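CYCLIN domain-containing protein (Chaetomium thermophilum, PDB 6Z3U) is the cyclin H-type subunit of the CDK-activating kinase complex and probably regulates the activity of its cyclin-dependent protein kinase partner. Local coordinates at residues Q238-R249 / T321-S330; P188-I196 / E214-R222. One frame throughout, in Å; residues are numbered along the deposited sequence.

Both contacts belong to the C-terminal cyclin domain and lie on the same side of the chain's centre, their own centres about 11 Å apart. Along the chain they come in series: interaction 2 pairs helices 189-200 and 207-221, and interaction 1 then pairs helices 236-247 and 313-330. Helix 236-247 joins the two. Its Ala243 packs on Leu221 and its Met240 on Leu192 and Ala195, so one helix rests both on the antiparallel pair of interaction 2 and on helix 313-330. The RING-type subunit touches both contacts, consistent with this domain serving as a docking surface in the complex.

Interaction 1: Q238-R249 / T321-S330; sequences QIMLAALSLADR and TIEACRDMLS
Gln238 opens the contact by laying CB 3.7 Å from Ile322 CD1, while its amide passes Thr321 CG2. Two helices of the all-helical C-terminal cyclin domain cross here at -67°, their axes 8.6 Å apart, with knobs-into-holes packing. The amide of Gln238 has its main partner outside the pair, Val60 of the RING-type subunit, so a long polar residue suits this edge. Ile239 follows, its CG1 against Cys325 SG; Leu241 adds a methyl contact to Ile322 CD1. At Ala242 the backbones come closest, CA to CA 4.9 Å from Arg326. Its CB drops among Ile322, Cys325, Arg326 and Leu329, 3.5 Å from Cys325 SG, where a small residue permits the close crossing. Leu329 answers as a knob of its own among Ile239, Ala242, Ala243 and Leu246.

Ser245 turns the contact polar. Arg326, its chain extended from CG to NE, sends NH2 to the Ser245 carbonyl O at 3.1 Å, an oxygen lying in the guanidinium plane; weak bonds run from NE to the same O and to OG. Leu246 covers one guanidinium face, CD2 3.6 Å above its centre, and its CD1 meets Leu329 CB. The guanidinium of Arg249 lies over the opposite face, but its NH1 comes implausibly close to Arg326 NH1, so its exact placement is doubtful. Were Arg326 cut back to an alanine, the Ser245 carbonyl would probably lose this donor and Leu246 CD2 its flat cover. The Arg249 chain bends at chi3 (-76°) to reach Glu323, whose negative charge probably eases the closeness of the two arginines. Arg249 NH2 meets Glu323 OE2 on its syn side at 3.1 Å, with the oxygen only 3° out of the guanidinium plane.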
loop_
_atom_site.group_PDB
_atom_site.type_symbol
_atom_site.label_atom_id
_atom_site.label_comp_id
_atom_site.label_asym_id
_atom_site.label_seq_id
_atom_site.Cartn_x
_atom_site.Cartn_y
_atom_site.Cartn_z
ATOM N N GLN A 238 -18.138 -6.616 5.100
ATOM C CA GLN A 238 -19.521 -6.253 5.388
ATOM C C GLN A 238 -20.167 -5.572 4.187
ATOM O O GLN A 238 -21.290 -5.911 3.795
ATOM C CB GLN A 238 -19.567 -5.349 6.620
ATOM C CG GLN A 238 -19.120 -6.042 7.900
ATOM C CD GLN A 238 -18.927 -5.077 9.053
ATOM O OE1 GLN A 238 -19.075 -3.867 8.896
ATOM N NE2 GLN A 238 -18.591 -5.611 10.221
ATOM N N ILE A 239 -19.471 -4.601 3.591
ATOM C CA ILE A 239 -19.997 -3.934 2.403
ATOM C C ILE A 239 -20.151 -4.928 1.259
ATOM O O ILE A 239 -21.155 -4.916 0.536
ATOM C CB ILE A 239 -19.087 -2.755 2.005
ATOM C CG1 ILE A 239 -19.069 -1.700 3.112
ATOM C CG2 ILE A 239 -19.548 -2.146 0.689
ATOM C CD1 ILE A 239 -18.043 -0.611 2.900
ATOM N N MET A 240 -19.157 -5.799 1.073
ATOM C CA MET A 240 -19.209 -6.770 -0.015
ATOM C C MET A 240 -20.428 -7.675 0.115
ATOM O O MET A 240 -21.158 -7.895 -0.858
ATOM C CB MET A 240 -17.920 -7.594 -0.036
ATOM C CG MET A 240 -17.917 -8.719 -1.054
ATOM S SD MET A 240 -18.583 -10.251 -0.384
ATOM C CE MET A 240 -19.666 -10.757 -1.713
ATOM N N LEU A 241 -20.659 -8.219 1.312
ATOM C CA LEU A 241 -21.833 -9.061 1.523
ATOM C C LEU A 241 -23.124 -8.280 1.310
ATOM O O LEU A 241 -24.117 -8.840 0.831
ATOM C CB LEU A 241 -21.800 -9.664 2.929
ATOM C CG LEU A 241 -20.719 -10.717 3.194
ATOM C CD1 LEU A 241 -20.566 -10.962 4.686
ATOM C CD2 LEU A 241 -21.042 -12.017 2.472
ATOM N N ALA A 242 -23.127 -6.987 1.642
ATOM C CA ALA A 242 -24.333 -6.185 1.468
ATOM C C ALA A 242 -24.666 -5.999 -0.007
ATOM O O ALA A 242 -25.828 -6.136 -0.408
ATOM C CB ALA A 242 -24.164 -4.831 2.155
ATOM N N ALA A 243 -23.661 -5.699 -0.832
ATOM C CA ALA A 243 -23.906 -5.566 -2.265
ATOM C C ALA A 243 -24.378 -6.884 -2.863
ATOM O O ALA A 243 -25.247 -6.900 -3.742
ATOM C CB ALA A 243 -22.643 -5.077 -2.971
ATOM N N LEU A 244 -23.816 -8.003 -2.398
ATOM C CA LEU A 244 -24.286 -9.308 -2.853
ATOM C C LEU A 244 -25.688 -9.594 -2.331
ATOM O O LEU A 244 -26.514 -10.180 -3.041
ATOM C CB LEU A 244 -23.310 -10.399 -2.414
ATOM C CG LEU A 244 -23.725 -11.847 -2.689
ATOM C CD1 LEU A 244 -23.949 -12.088 -4.175
ATOM C CD2 LEU A 244 -22.677 -12.809 -2.148
ATOM N N SER A 245 -25.975 -9.189 -1.090
ATOM C CA SER A 245 -27.313 -9.383 -0.542
ATOM C C SER A 245 -28.359 -8.638 -1.358
ATOM O O SER A 245 -29.492 -9.112 -1.498
ATOM C CB SER A 245 -27.354 -8.922 0.916
ATOM O OG SER A 245 -28.577 -9.291 1.529
ATOM N N LEU A 246 -28.002 -7.469 -1.894
ATOM C CA LEU A 246 -28.922 -6.737 -2.756
ATOM C C LEU A 246 -29.081 -7.422 -4.106
ATOM O O LEU A 246 -30.172 -7.397 -4.689
ATOM C CB LEU A 246 -28.426 -5.304 -2.942
ATOM C CG LEU A 246 -28.492 -4.415 -1.699
ATOM C CD1 LEU A 246 -27.525 -3.252 -1.820
ATOM C CD2 LEU A 246 -29.907 -3.908 -1.484
ATOM N N ALA A 247 -28.016 -8.047 -4.612
ATOM C CA ALA A 247 -28.090 -8.730 -5.898
ATOM C C ALA A 247 -28.812 -10.067 -5.782
ATOM O O ALA A 247 -29.597 -10.431 -6.665
ATOM C CB ALA A 247 -26.685 -8.932 -6.464
ATOM N N ASP A 248 -28.564 -10.806 -4.698
ATOM C CA ASP A 248 -29.195 -12.114 -4.504
ATOM C C ASP A 248 -29.140 -12.415 -3.002
ATOM O O ASP A 248 -28.154 -12.961 -2.508
ATOM C CB ASP A 248 -28.505 -13.192 -5.319
ATOM C CG ASP A 248 -29.291 -14.490 -5.366
ATOM O OD1 ASP A 248 -29.908 -14.856 -4.344
ATOM O OD2 ASP A 248 -29.292 -15.144 -6.431
ATOM N N ARG A 249 -30.214 -12.049 -2.295
ATOM C CA ARG A 249 -30.241 -12.224 -0.846
ATOM C C ARG A 249 -30.039 -13.680 -0.449
ATOM O O ARG A 249 -29.461 -13.960 0.608
ATOM C CB ARG A 249 -31.565 -11.704 -0.279
ATOM C CG ARG A 249 -31.594 -11.615 1.244
ATOM C CD ARG A 249 -33.000 -11.364 1.771
ATOM N NE ARG A 249 -33.434 -9.980 1.598
ATOM C CZ ARG A 249 -33.118 -8.983 2.421
ATOM N NH1 ARG A 249 -33.568 -7.759 2.182
ATOM N NH2 ARG A 249 -32.354 -9.205 3.482
ATOM N N THR A 321 -25.769 -6.246 11.134
ATOM C CA THR A 321 -24.866 -5.233 10.597
ATOM C C THR A 321 -24.957 -5.163 9.077
ATOM O O THR A 321 -24.990 -4.069 8.503
ATOM C CB THR A 321 -23.429 -5.522 11.031
ATOM O OG1 THR A 321 -23.357 -5.574 12.462
ATOM C CG2 THR A 321 -22.488 -4.439 10.522
ATOM N N ILE A 322 -24.986 -6.319 8.408
ATOM C CA ILE A 322 -25.113 -6.327 6.953
ATOM C C ILE A 322 -26.436 -5.695 6.535
ATOM O O ILE A 322 -26.503 -4.961 5.542
ATOM C CB ILE A 322 -24.981 -7.760 6.405
ATOM C CG1 ILE A 322 -23.680 -8.415 6.878
ATOM C CG2 ILE A 322 -25.045 -7.750 4.882
ATOM C CD1 ILE A 322 -22.431 -7.708 6.425
ATOM N N GLU A 323 -27.506 -5.967 7.286
ATOM C CA GLU A 323 -28.805 -5.392 6.951
ATOM C C GLU A 323 -28.775 -3.874 7.087
ATOM O O GLU A 323 -29.389 -3.158 6.288
ATOM C CB GLU A 323 -29.889 -5.993 7.846
ATOM C CG GLU A 323 -31.304 -5.893 7.285
ATOM C CD GLU A 323 -31.464 -6.618 5.961
ATOM O OE1 GLU A 323 -32.128 -6.070 5.056
ATOM O OE2 GLU A 323 -30.920 -7.734 5.825
ATOM N N ALA A 324 -28.063 -3.367 8.096
ATOM C CA ALA A 324 -27.895 -1.923 8.222
ATOM C C ALA A 324 -27.126 -1.363 7.032
ATOM O O ALA A 324 -27.478 -0.306 6.496
ATOM C CB ALA A 324 -27.181 -1.591 9.532
ATOM N N CYS A 325 -26.073 -2.062 6.603
ATOM C CA CYS A 325 -25.341 -1.642 5.412
ATOM C C CYS A 325 -26.187 -1.819 4.157
ATOM O O CYS A 325 -26.121 -0.997 3.235
ATOM C CB CYS A 325 -24.041 -2.437 5.294
ATOM S SG CYS A 325 -23.026 -1.993 3.868
ATOM N N ARG A 326 -26.982 -2.889 4.103
ATOM C CA ARG A 326 -27.840 -3.118 2.946
ATOM C C ARG A 326 -28.798 -1.953 2.737
ATOM O O ARG A 326 -29.080 -1.568 1.595
ATOM C CB ARG A 326 -28.614 -4.424 3.128
ATOM C CG ARG A 326 -29.155 -5.017 1.842
ATOM C CD ARG A 326 -29.998 -6.253 2.124
ATOM N NE ARG A 326 -30.453 -6.918 0.905
ATOM C CZ ARG A 326 -31.569 -6.611 0.247
ATOM N NH1 ARG A 326 -32.362 -5.637 0.679
ATOM N NH2 ARG A 326 -31.893 -7.281 -0.850
ATOM N N ASP A 327 -29.306 -1.376 3.828
ATOM C CA ASP A 327 -30.238 -0.259 3.714
ATOM C C ASP A 327 -29.522 1.026 3.316
ATOM O O ASP A 327 -30.059 1.829 2.544
ATOM C CB ASP A 327 -30.987 -0.074 5.034
ATOM C CG ASP A 327 -31.902 -1.244 5.356
ATOM O OD1 ASP A 327 -32.480 -1.828 4.415
ATOM O OD2 ASP A 327 -32.039 -1.584 6.551
ATOM N N MET A 328 -28.311 1.242 3.834
ATOM C CA MET A 328 -27.553 2.432 3.459
ATOM C C MET A 328 -27.228 2.432 1.970
ATOM O O MET A 328 -27.319 3.471 1.307
ATOM C CB MET A 328 -26.271 2.522 4.289
ATOM C CG MET A 328 -25.429 3.750 3.979
ATOM S SD MET A 328 -24.131 4.060 5.195
ATOM C CE MET A 328 -24.532 5.737 5.683
ATOM N N LEU A 329 -26.845 1.273 1.429
ATOM C CA LEU A 329 -26.488 1.195 0.016
ATOM C C LEU A 329 -27.702 1.394 -0.884
ATOM O O LEU A 329 -27.596 2.006 -1.953
ATOM C CB LEU A 329 -25.829 -0.153 -0.280
ATOM C CG LEU A 329 -24.303 -0.201 -0.227
ATOM C CD1 LEU A 329 -23.778 0.333 1.097
ATOM C CD2 LEU A 329 -23.814 -1.621 -0.470
ATOM N N SER A 330 -28.863 0.879 -0.474
ATOM C CA SER A 330 -30.039 0.923 -1.333
ATOM C C SER A 330 -30.442 2.343 -1.714
ATOM O O SER A 330 -31.091 2.532 -2.749
ATOM C CB SER A 330 -31.210 0.225 -0.640
ATOM O OG SER A 330 -31.665 0.983 0.469
#

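Interaction 2: P188-I196 / E214-R222; sequences PFRALRGAI and EQRAREILR
Leu192 and Glu214 both set CG opposite their backbone N (chi1 173° in Leu192), which sends their ends across to the facing helix. Glu214 stays extended beyond CG and passes beside Ile196, whereas Arg193 bends at chi3 (-85°) to bring its NE within 3.4 Å of Glu214 OE1. That bond is weak though fairly straight, and the oxygen sits at the edge of the guanidinium, near its plane. Arg218 adds a long salt bridge from NH1 to the same OE1, so one carboxylate draws together two arginines whose like charges it probably offsets. The other oxygen, OE2, lies 3.3 Å from Ile196 CG1 and is hydrogen-bonded to His24 of the RING-type subunit; a glutamate suits this buried place because each oxygen has a polar partner.

The pair is a nearly antiparallel helix packing of the C-terminal cyclin domain, at 162° with axes 10.4 Å apart. Leu192 is its knob into a hole formed by Glu214, Ala217, Arg218 and Leu221. Its two methyls divide the work: CD1 rests 3.9 Å from Ala217 CB, where the small alanine admits the branched leucine, and CD2 lies over the backbone at Arg218 N. Leu221 fills the next level, its CD1 3.6 Å from Pro188 O and its CD2 against the ring carbon Pro188 CG. The side chains of Phe189 and Leu221 run alongside one another, pointing opposite ways, and the aromatic ring extends the apolar seam to the aliphatic part of Arg222: its CE1 reaches Leu221 CB at 4.0 Å and Arg222 CG at 3.9 Å.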
loop_
_atom_site.group_PDB
_atom_site.type_symbol
_atom_site.label_atom_id
_atom_site.label_comp_id
_atom_site.label_asym_id
_atom_site.label_seq_id
_atom_site.Cartn_x
_atom_site.Cartn_y
_atom_site.Cartn_z
ATOM N N PRO A 188 -13.838 -3.627 -1.550
ATOM C CA PRO A 188 -14.506 -4.941 -1.532
ATOM C C PRO A 188 -14.588 -5.641 -2.884
ATOM O O PRO A 188 -15.244 -6.684 -2.965
ATOM C CB PRO A 188 -15.914 -4.576 -1.039
ATOM C CG PRO A 188 -16.047 -3.052 -1.201
ATOM C CD PRO A 188 -14.798 -2.559 -1.864
ATOM N N PHE A 189 -13.954 -5.105 -3.929
ATOM C CA PHE A 189 -14.040 -5.736 -5.242
ATOM C C PHE A 189 -13.421 -7.129 -5.219
ATOM O O PHE A 189 -14.061 -8.112 -5.611
ATOM C CB PHE A 189 -13.358 -4.857 -6.292
ATOM C CG PHE A 189 -13.874 -3.447 -6.330
ATOM C CD1 PHE A 189 -15.111 -3.161 -6.885
ATOM C CD2 PHE A 189 -13.123 -2.408 -5.810
ATOM C CE1 PHE A 189 -15.588 -1.866 -6.919
ATOM C CE2 PHE A 189 -13.595 -1.110 -5.844
ATOM C CZ PHE A 189 -14.830 -0.839 -6.399
ATOM N N ARG A 190 -12.173 -7.235 -4.759
ATOM C CA ARG A 190 -11.533 -8.543 -4.683
ATOM C C ARG A 190 -12.225 -9.443 -3.668
ATOM O O ARG A 190 -12.265 -10.665 -3.851
ATOM C CB ARG A 190 -10.056 -8.385 -4.333
ATOM C CG ARG A 190 -9.218 -9.612 -4.636
ATOM C CD ARG A 190 -7.753 -9.365 -4.327
ATOM N NE ARG A 190 -7.167 -8.356 -5.208
ATOM C CZ ARG A 190 -7.067 -7.060 -4.916
ATOM N NH1 ARG A 190 -7.512 -6.589 -3.758
ATOM N NH2 ARG A 190 -6.517 -6.232 -5.793
ATOM N N ALA A 191 -12.764 -8.863 -2.594
ATOM C CA ALA A 191 -13.548 -9.646 -1.645
ATOM C C ALA A 191 -14.746 -10.302 -2.318
ATOM O O ALA A 191 -15.132 -11.418 -1.949
ATOM C CB ALA A 191 -14.007 -8.755 -0.491
ATOM N N LEU A 192 -15.352 -9.627 -3.298
ATOM C CA LEU A 192 -16.505 -10.197 -3.987
ATOM C C LEU A 192 -16.118 -11.458 -4.749
ATOM O O LEU A 192 -16.773 -12.499 -4.627
ATOM C CB LEU A 192 -17.110 -9.161 -4.936
ATOM C CG LEU A 192 -18.229 -9.635 -5.868
ATOM C CD1 LEU A 192 -19.433 -10.134 -5.087
ATOM C CD2 LEU A 192 -18.631 -8.511 -6.812
ATOM N N ARG A 193 -15.044 -11.386 -5.537
ATOM C CA ARG A 193 -14.618 -12.554 -6.301
ATOM C C ARG A 193 -14.195 -13.686 -5.377
ATOM O O ARG A 193 -14.312 -14.862 -5.741
ATOM C CB ARG A 193 -13.485 -12.167 -7.251
ATOM C CG ARG A 193 -13.170 -13.213 -8.305
ATOM C CD ARG A 193 -12.520 -12.578 -9.526
ATOM N NE ARG A 193 -13.513 -12.062 -10.465
ATOM C CZ ARG A 193 -13.226 -11.321 -11.530
ATOM N NH1 ARG A 193 -11.969 -10.995 -11.800
ATOM N NH2 ARG A 193 -14.200 -10.898 -12.326
ATOM N N GLY A 194 -13.710 -13.353 -4.179
ATOM C CA GLY A 194 -13.406 -14.386 -3.203
ATOM C C GLY A 194 -14.655 -15.051 -2.657
ATOM O O GLY A 194 -14.681 -16.267 -2.444
ATOM N N ALA A 195 -15.710 -14.266 -2.431
ATOM C CA ALA A 195 -16.955 -14.826 -1.919
ATOM C C ALA A 195 -17.638 -15.726 -2.939
ATOM O O ALA A 195 -18.320 -16.683 -2.556
ATOM C CB ALA A 195 -17.900 -13.700 -1.497
ATOM N N ILE A 196 -17.467 -15.446 -4.234
ATOM C CA ILE A 196 -18.090 -16.280 -5.256
ATOM C C ILE A 196 -17.474 -17.674 -5.266
ATOM O O ILE A 196 -18.176 -18.675 -5.450
ATOM C CB ILE A 196 -17.977 -15.608 -6.637
ATOM C CG1 ILE A 196 -18.805 -14.322 -6.681
ATOM C CG2 ILE A 196 -18.411 -16.569 -7.738
ATOM C CD1 ILE A 196 -20.302 -14.536 -6.548
ATOM N N GLU A 214 -22.884 -12.031 -9.182
ATOM C CA GLU A 214 -21.591 -11.352 -9.179
ATOM C C GLU A 214 -21.605 -10.131 -10.089
ATOM O O GLU A 214 -21.091 -9.067 -9.721
ATOM C CB GLU A 214 -20.486 -12.317 -9.610
ATOM C CG GLU A 214 -19.095 -11.692 -9.625
ATOM C CD GLU A 214 -18.002 -12.692 -9.952
ATOM O OE1 GLU A 214 -16.855 -12.263 -10.204
ATOM O OE2 GLU A 214 -18.288 -13.908 -9.961
ATOM N N GLN A 215 -22.176 -10.268 -11.288
ATOM C CA GLN A 215 -22.221 -9.144 -12.214
ATOM C C GLN A 215 -22.904 -7.942 -11.579
ATOM O O GLN A 215 -22.381 -6.822 -11.619
ATOM C CB GLN A 215 -22.946 -9.554 -13.497
ATOM C CG GLN A 215 -22.200 -10.571 -14.343
ATOM C CD GLN A 215 -22.919 -10.880 -15.642
ATOM O OE1 GLN A 215 -23.748 -11.790 -15.705
ATOM N NE2 GLN A 215 -22.608 -10.121 -16.686
ATOM N N ARG A 216 -24.075 -8.155 -10.978
ATOM C CA ARG A 216 -24.808 -7.038 -10.392
ATOM C C ARG A 216 -24.085 -6.498 -9.167
ATOM O O ARG A 216 -23.889 -5.285 -9.033
ATOM C CB ARG A 216 -26.234 -7.459 -10.037
ATOM C CG ARG A 216 -27.069 -6.333 -9.429
ATOM C CD ARG A 216 -27.101 -5.123 -10.351
ATOM N NE ARG A 216 -27.917 -4.032 -9.831
ATOM C CZ ARG A 216 -27.950 -2.814 -10.362
ATOM N NH1 ARG A 216 -28.720 -1.877 -9.829
ATOM N NH2 ARG A 216 -27.207 -2.531 -11.424
ATOM N N ALA A 217 -23.686 -7.388 -8.255
ATOM C CA ALA A 217 -23.000 -6.951 -7.045
ATOM C C ALA A 217 -21.778 -6.103 -7.368
ATOM O O ALA A 217 -21.437 -5.191 -6.606
ATOM C CB ALA A 217 -22.592 -8.163 -6.205
ATOM N N ARG A 218 -21.107 -6.384 -8.487
ATOM C CA ARG A 218 -19.946 -5.583 -8.862
ATOM C C ARG A 218 -20.352 -4.165 -9.250
ATOM O O ARG A 218 -19.704 -3.196 -8.839
ATOM C CB ARG A 218 -19.192 -6.260 -10.006
ATOM C CG ARG A 218 -17.835 -5.642 -10.274
ATOM C CD ARG A 218 -16.949 -6.540 -11.125
ATOM N NE ARG A 218 -17.589 -6.897 -12.388
ATOM C CZ ARG A 218 -17.715 -8.136 -12.860
ATOM N NH1 ARG A 218 -17.228 -9.176 -12.194
ATOM N NH2 ARG A 218 -18.323 -8.329 -14.022
ATOM N N GLU A 219 -21.422 -4.021 -10.037
ATOM C CA GLU A 219 -21.904 -2.688 -10.387
ATOM C C GLU A 219 -22.357 -1.921 -9.149
ATOM O O GLU A 219 -22.162 -0.704 -9.060
ATOM C CB GLU A 219 -23.047 -2.785 -11.399
ATOM C CG GLU A 219 -22.604 -3.005 -12.843
ATOM C CD GLU A 219 -21.663 -1.918 -13.351
ATOM O OE1 GLU A 219 -21.585 -0.844 -12.714
ATOM O OE2 GLU A 219 -21.000 -2.142 -14.386
ATOM N N ILE A 220 -22.977 -2.614 -8.192
ATOM C CA ILE A 220 -23.364 -1.967 -6.942
ATOM C C ILE A 220 -22.129 -1.464 -6.206
ATOM O O ILE A 220 -22.072 -0.312 -5.762
ATOM C CB ILE A 220 -24.188 -2.933 -6.071
ATOM C CG1 ILE A 220 -25.470 -3.336 -6.805
ATOM C CG2 ILE A 220 -24.499 -2.290 -4.722
ATOM C CD1 ILE A 220 -26.361 -4.293 -6.035
ATOM N N LEU A 221 -21.120 -2.326 -6.065
ATOM C CA LEU A 221 -19.905 -1.928 -5.364
ATOM C C LEU A 221 -19.212 -0.772 -6.071
ATOM O O LEU A 221 -18.565 0.058 -5.420
ATOM C CB LEU A 221 -18.956 -3.121 -5.244
ATOM C CG LEU A 221 -19.379 -4.251 -4.299
ATOM C CD1 LEU A 221 -18.339 -5.363 -4.310
ATOM C CD2 LEU A 221 -19.597 -3.742 -2.881
ATOM N N ARG A 222 -19.339 -0.699 -7.397
ATOM C CA ARG A 222 -18.689 0.343 -8.179
ATOM C C ARG A 222 -19.298 1.723 -7.973
ATOM O O ARG A 222 -18.705 2.707 -8.430
ATOM C CB ARG A 222 -18.753 -0.017 -9.667
ATOM C CG ARG A 222 -17.702 -1.024 -10.108
ATOM C CD ARG A 222 -18.161 -1.820 -11.321
ATOM N NE ARG A 222 -17.068 -2.589 -11.909
ATOM C CZ ARG A 222 -16.957 -2.875 -13.204
ATOM N NH1 ARG A 222 -15.919 -3.578 -13.636
ATOM N NH2 ARG A 222 -17.879 -2.464 -14.065
#